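Local coordinates for outer membrane porin protein 32 (Delftia acidovorans, PDB 2FGQ) that forms anion-selective porin channels, as a homotrimer, in the bacterial outer membrane and binds malate, at residues Y140-F145 and A150-A155; Q192-G197 and T226-D231. One frame throughout, in Å; residues are numbered along the deposited sequence.

Contact 1: residues Y140-F145 and A150-A155; sequences YYTPNF and AGFGYA
Tyr140 pairs with Phe152 through two backbone hydrogen bonds: Tyr140 N donates a hydrogen bond to Phe152 O at 2.8 Å, nearly straight (166° at the hydrogen), and Phe152 N donates one to Tyr140 O at 2.9 Å, lying in the carbonyl plane. Their side chains run side by side in the same direction, and CD2 of Tyr140 meets CD2 of Phe152 at 4.0 Å. The phenol end of Tyr140 turns elsewhere, bonding its OH to Phe85 O. At Tyr141 the pair with Gly151 is of the non-hydrogen-bonded kind and the ring rises from the other face of the sheet. CG stands anti to the carbonyl carbon (chi1 -65°), which lays CD2 at 3.9 Å from Gly151 CA, where glycine has no CB to obstruct it. This alternation belongs to a beta hairpin of the antiparallel porin barrel, joining strands 137-141 and 148-155; Tyr141 also touches Pro96 and Gln99, consistent with its face being the channel side. Thr142 bonds through backbone and side chain: its N reaches Ala150 O at 3.0 Å, and its OG1, set between backbone N and carbonyl carbon (chi1 71°), accepts from Ala150 N at 2.9 Å while donating to Pro143 O at 2.8 Å. A valine in its place would probably leave Ala150 N and Pro143 O without these hydroxyl partners. The methyl CG2 of Thr142 approaches the edge of the Phe152 ring, 4.3 Å from CE2, and one water donates to both Thr142 O and Ala150 O.

Contact 2: residues Q192-G197 and T226-D231; sequences QKTAVG and TKFKRD
Phe228 reaches from strand 218-230 toward Thr194 and Val196 on strand 183-196, and its ring makes all the direct contacts within 4.5 Å. At the root, CB points toward the other segment but remains 5.0 Å from Val196 CG2. The first torsion sets CG anti to the carbonyl carbon (chi1 -72°), bringing the ring up to Thr194 and Val196. CD2 is the first atom to touch: it lies 4.1 Å from Thr194 CG2 and 4.4 Å from Val196 CG2. The next atom along that side, CE2, also sits 4.1 Å from Thr194 CG2. The methyl therefore straddles the CD2-CE2 bond near the ring plane, an edge approach, whereas Val196 CG2 comes in obliquely. Beyond CE2 the ring departs again, its far atom CZ lying farther from that methyl.

The two branches of Thr194 go to different partners: with OG1 anti to the backbone N (chi1 -166°), the hydroxyl is bonded to Asp129 OD2 and the methyl is left to face the phenylalanine. Phe228 also touches Asn120 and Ala122, so the contact backs onto the long connection between strands 86-90 and 137-141, the one that folds into the barrel in porins. The two strands are next-but-one neighbours, separated by strand 199-213, and no direct hydrogen bond joins the segments. One water links them at the strand ends, donating to Val196 O at 2.8 Å and accepting from Arg230 NH1, in the guanidinium plane. With methyl-to-ring contacts as the direct touch, cohesion here probably rests on dispersion and exclusion of water, and the polar link is indirect.

After its first five barrel strands the chain runs through the long connection that follows strand 86-90, whose residues Asn120, Ala122 and Asp129 later border contact 2. Contact 1 then closes a short hairpin connection, four residues separating its segments, and so ties neighbouring strands 137-141 and 148-155. After strand 171-179 the chain enters contact 2, whose segments have 28 residues between them, strand 199-213 included, and which joins strands that are not adjacent in the sheet. The two contacts follow in series, neither nesting nor crossing. Both belong to the same closed barrel, yet their centres are 25 Å apart and their nearest atoms about 7 Å, without touching.

Contact 1: residues Y140-F145 and A150-A155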
loop_
_atom_site.group_PDB
_atom_site.type_symbol
_atom_site.label_atom_id
_atom_site.label_comp_id
_atom_site.label_asym_id
_atom_site.label_seq_id
_atom_site.Cartn_x
_atom_site.Cartn_y
_atom_site.Cartn_z
ATOM N N TYR A 140 -26.343 6.342 7.151
ATOM C CA TYR A 140 -26.928 7.507 7.796
ATOM C C TYR A 140 -27.044 7.198 9.286
ATOM O O TYR A 140 -27.623 6.188 9.671
ATOM C CB TYR A 140 -28.295 7.848 7.200
ATOM C CG TYR A 140 -29.030 8.880 8.023
ATOM C CD1 TYR A 140 -28.433 10.109 8.317
ATOM C CD2 TYR A 140 -30.287 8.624 8.552
ATOM C CE1 TYR A 140 -29.036 11.034 9.125
ATOM C CE2 TYR A 140 -30.895 9.557 9.375
ATOM C CZ TYR A 140 -30.280 10.756 9.642
ATOM O OH TYR A 140 -30.941 11.668 10.445
ATOM N N TYR A 141 -26.504 8.090 10.097
ATOM C CA TYR A 141 -26.559 8.038 11.562
ATOM C C TYR A 141 -27.293 9.260 12.079
ATOM O O TYR A 141 -26.960 10.404 11.756
ATOM C CB TYR A 141 -25.151 7.957 12.177
ATOM C CG TYR A 141 -24.464 6.697 11.818
ATOM C CD1 TYR A 141 -23.609 6.621 10.718
ATOM C CD2 TYR A 141 -24.651 5.557 12.601
ATOM C CE1 TYR A 141 -22.991 5.424 10.383
ATOM C CE2 TYR A 141 -23.991 4.362 12.303
ATOM C CZ TYR A 141 -23.164 4.308 11.175
ATOM O OH TYR A 141 -22.524 3.119 10.864
ATOM N N THR A 142 -28.335 9.010 12.858
ATOM C CA THR A 142 -29.091 10.107 13.463
ATOM C C THR A 142 -28.325 10.730 14.595
ATOM O O THR A 142 -27.415 10.113 15.166
ATOM C CB THR A 142 -30.447 9.638 14.047
ATOM O OG1 THR A 142 -30.231 8.842 15.219
ATOM C CG2 THR A 142 -31.254 8.762 13.078
ATOM N N PRO A 143 -28.723 11.930 14.998
ATOM C CA PRO A 143 -28.288 12.433 16.294
ATOM C C PRO A 143 -28.853 11.528 17.423
ATOM O O PRO A 143 -29.721 10.653 17.228
ATOM C CB PRO A 143 -28.915 13.842 16.357
ATOM C CG PRO A 143 -29.271 14.181 14.932
ATOM C CD PRO A 143 -29.655 12.846 14.334
ATOM N N ASN A 144 -28.314 11.732 18.606
ATOM C CA ASN A 144 -28.876 11.120 19.825
ATOM C C ASN A 144 -29.823 12.174 20.419
ATOM O O ASN A 144 -29.371 13.256 20.812
ATOM C CB ASN A 144 -27.766 10.731 20.786
ATOM C CG ASN A 144 -28.283 10.111 22.085
ATOM O OD1 ASN A 144 -29.290 10.569 22.654
ATOM N ND2 ASN A 144 -27.573 9.095 22.581
ATOM N N PHE A 145 -31.108 11.849 20.482
ATOM C CA PHE A 145 -32.139 12.725 21.084
ATOM C C PHE A 145 -32.732 12.011 22.280
ATOM O O PHE A 145 -33.409 10.972 22.150
ATOM C CB PHE A 145 -33.243 13.046 20.090
ATOM C CG PHE A 145 -32.802 13.957 18.953
ATOM C CD1 PHE A 145 -32.336 15.260 19.201
ATOM C CD2 PHE A 145 -32.875 13.518 17.644
ATOM C CE1 PHE A 145 -31.931 16.102 18.139
ATOM C CE2 PHE A 145 -32.508 14.358 16.588
ATOM C CZ PHE A 145 -32.029 15.652 16.842
ATOM N N ALA A 150 -30.189 6.028 16.080
ATOM C CA ALA A 150 -30.343 4.971 15.078
ATOM C C ALA A 150 -29.333 5.131 13.963
ATOM O O ALA A 150 -28.761 6.193 13.761
ATOM C CB ALA A 150 -31.742 4.966 14.488
ATOM N N GLY A 151 -29.134 4.044 13.239
ATOM C CA GLY A 151 -28.223 4.031 12.103
ATOM C C GLY A 151 -28.742 3.088 11.030
ATOM O O GLY A 151 -29.411 2.087 11.339
ATOM N N PHE A 152 -28.491 3.448 9.766
ATOM C CA PHE A 152 -29.026 2.739 8.628
ATOM C C PHE A 152 -27.986 2.716 7.511
ATOM O O PHE A 152 -27.286 3.681 7.303
ATOM C CB PHE A 152 -30.261 3.453 8.086
ATOM C CG PHE A 152 -31.278 3.766 9.123
ATOM C CD1 PHE A 152 -32.254 2.843 9.443
ATOM C CD2 PHE A 152 -31.250 4.990 9.784
ATOM C CE1 PHE A 152 -33.187 3.139 10.433
ATOM C CE2 PHE A 152 -32.179 5.294 10.751
ATOM C CZ PHE A 152 -33.133 4.359 11.073
ATOM N N GLY A 153 -27.910 1.594 6.813
ATOM C CA GLY A 153 -26.953 1.462 5.726
ATOM C C GLY A 153 -27.498 0.657 4.577
ATOM O O GLY A 153 -28.324 -0.241 4.756
ATOM N N TYR A 154 -27.019 1.002 3.390
ATOM C CA TYR A 154 -27.290 0.301 2.150
ATOM C C TYR A 154 -25.953 0.183 1.412
ATOM O O TYR A 154 -25.304 1.165 1.220
ATOM C CB TYR A 154 -28.297 1.051 1.244
ATOM C CG TYR A 154 -28.659 0.215 0.053
ATOM C CD1 TYR A 154 -29.698 -0.711 0.132
ATOM C CD2 TYR A 154 -27.931 0.288 -1.134
ATOM C CE1 TYR A 154 -30.022 -1.528 -0.957
ATOM C CE2 TYR A 154 -28.249 -0.517 -2.218
ATOM C CZ TYR A 154 -29.293 -1.429 -2.120
ATOM O OH TYR A 154 -29.617 -2.246 -3.196
ATOM N N ALA A 155 -25.597 -1.017 1.020
ATOM C CA ALA A 155 -24.411 -1.220 0.181
ATOM C C ALA A 155 -24.869 -1.840 -1.108
ATOM O O ALA A 155 -25.551 -2.846 -1.122
ATOM C CB ALA A 155 -23.332 -2.096 0.824
HETATM O O HOH W 1 -26.824 7.428 15.494
#

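Contact 2: residues Q192-G197 and T226-D231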
loop_
_atom_site.group_PDB
_atom_site.type_symbol
_atom_site.label_atom_id
_atom_site.label_comp_id
_atom_site.label_asym_id
_atom_site.label_seq_id
_atom_site.Cartn_x
_atom_site.Cartn_y
_atom_site.Cartn_z
ATOM N N GLN A 192 -27.661 -9.507 4.069
ATOM C CA GLN A 192 -26.704 -9.451 2.957
ATOM C C GLN A 192 -27.072 -10.490 1.919
ATOM O O GLN A 192 -27.641 -11.532 2.236
ATOM C CB GLN A 192 -25.248 -9.661 3.415
ATOM C CG GLN A 192 -24.760 -8.593 4.226
ATOM C CD GLN A 192 -23.310 -8.747 4.733
ATOM O OE1 GLN A 192 -22.974 -8.143 5.743
ATOM N NE2 GLN A 192 -22.448 -9.483 4.002
ATOM N N LYS A 193 -26.762 -10.184 0.667
ATOM C CA LYS A 193 -26.866 -11.171 -0.399
ATOM C C LYS A 193 -25.499 -11.839 -0.581
ATOM O O LYS A 193 -24.478 -11.176 -0.663
ATOM C CB LYS A 193 -27.311 -10.516 -1.698
ATOM C CG LYS A 193 -28.699 -9.911 -1.665
ATOM C CD LYS A 193 -29.768 -10.971 -1.595
ATOM C CE LYS A 193 -31.181 -10.424 -1.538
ATOM N NZ LYS A 193 -32.163 -11.581 -1.687
ATOM N N THR A 194 -25.505 -13.149 -0.728
ATOM C CA THR A 194 -24.299 -13.894 -0.960
ATOM C C THR A 194 -24.533 -15.156 -1.756
ATOM O O THR A 194 -25.588 -15.335 -2.366
ATOM C CB THR A 194 -23.588 -14.113 0.358
ATOM O OG1 THR A 194 -22.235 -14.573 0.112
ATOM C CG2 THR A 194 -24.276 -15.108 1.293
ATOM N N ALA A 195 -23.534 -16.023 -1.759
ATOM C CA ALA A 195 -23.652 -17.361 -2.330
ATOM C C ALA A 195 -22.924 -18.331 -1.437
ATOM O O ALA A 195 -21.923 -17.968 -0.825
ATOM C CB ALA A 195 -23.106 -17.410 -3.786
ATOM N N VAL A 196 -23.396 -19.570 -1.403
ATOM C CA VAL A 196 -22.700 -20.653 -0.714
ATOM C C VAL A 196 -22.649 -21.789 -1.697
ATOM O O VAL A 196 -23.686 -22.196 -2.254
ATOM C CB VAL A 196 -23.488 -21.089 0.521
ATOM C CG1 VAL A 196 -22.774 -22.301 1.129
ATOM C CG2 VAL A 196 -23.617 -19.939 1.522
ATOM N N GLY A 197 -21.447 -22.278 -1.975
ATOM C CA GLY A 197 -21.288 -23.289 -3.005
ATOM C C GLY A 197 -21.823 -22.932 -4.380
ATOM O O GLY A 197 -22.237 -23.821 -5.123
ATOM N N THR A 226 -27.689 -15.634 13.390
ATOM C CA THR A 226 -27.243 -15.447 12.020
ATOM C C THR A 226 -27.725 -16.642 11.218
ATOM O O THR A 226 -27.415 -17.787 11.562
ATOM C CB THR A 226 -25.741 -15.417 12.011
ATOM O OG1 THR A 226 -25.300 -14.362 12.874
ATOM C CG2 THR A 226 -25.245 -15.040 10.624
ATOM N N LYS A 227 -28.482 -16.385 10.164
ATOM C CA LYS A 227 -29.014 -17.458 9.333
ATOM C C LYS A 227 -28.587 -17.229 7.888
ATOM O O LYS A 227 -28.923 -16.197 7.311
ATOM C CB LYS A 227 -30.551 -17.446 9.416
ATOM C CG LYS A 227 -31.258 -18.559 8.684
ATOM C CD LYS A 227 -32.773 -18.732 9.050
ATOM C CE LYS A 227 -33.350 -17.605 9.844
ATOM N NZ LYS A 227 -34.895 -17.565 9.689
ATOM N N PHE A 228 -27.861 -18.175 7.301
ATOM C CA PHE A 228 -27.638 -18.190 5.875
ATOM C C PHE A 228 -28.725 -19.080 5.260
ATOM O O PHE A 228 -28.706 -20.309 5.420
ATOM C CB PHE A 228 -26.254 -18.728 5.535
ATOM C CG PHE A 228 -25.076 -17.817 5.862
ATOM C CD1 PHE A 228 -24.582 -17.703 7.133
ATOM C CD2 PHE A 228 -24.417 -17.148 4.851
ATOM C CE1 PHE A 228 -23.450 -16.919 7.413
ATOM C CE2 PHE A 228 -23.249 -16.398 5.090
ATOM C CZ PHE A 228 -22.762 -16.289 6.355
ATOM N N LYS A 229 -29.672 -18.454 4.603
ATOM C CA LYS A 229 -30.862 -19.105 4.043
ATOM C C LYS A 229 -30.704 -19.187 2.523
ATOM O O LYS A 229 -30.703 -18.174 1.830
ATOM C CB LYS A 229 -32.099 -18.286 4.390
ATOM C CG LYS A 229 -33.388 -18.946 4.059
ATOM C CD LYS A 229 -34.600 -18.310 4.792
ATOM C CE LYS A 229 -35.824 -18.313 3.888
ATOM N NZ LYS A 229 -36.093 -19.666 3.322
ATOM N N ARG A 230 -30.534 -20.393 2.013
ATOM C CA ARG A 230 -30.280 -20.602 0.598
ATOM C C ARG A 230 -31.582 -20.558 -0.161
ATOM O O ARG A 230 -32.589 -21.110 0.292
ATOM C CB ARG A 230 -29.538 -21.934 0.460
ATOM C CG ARG A 230 -29.088 -22.306 -0.900
ATOM C CD ARG A 230 -28.211 -23.524 -0.892
ATOM N NE ARG A 230 -28.954 -24.694 -0.424
ATOM C CZ ARG A 230 -28.450 -25.938 -0.389
ATOM N NH1 ARG A 230 -27.202 -26.166 -0.752
ATOM N NH2 ARG A 230 -29.194 -26.947 0.062
ATOM N N ASP A 231 -31.603 -19.865 -1.301
ATOM C CA ASP A 231 -32.847 -19.646 -2.062
ATOM C C ASP A 231 -33.547 -20.966 -2.419
ATOM O O ASP A 231 -34.776 -21.029 -2.341
ATOM C CB ASP A 231 -32.611 -18.872 -3.368
ATOM C CG ASP A 231 -32.235 -17.415 -3.162
ATOM O OD1 ASP A 231 -31.968 -16.960 -2.021
ATOM O OD2 ASP A 231 -32.187 -16.643 -4.156
HETATM O O HOH W 2 -24.861 -24.635 -1.406
#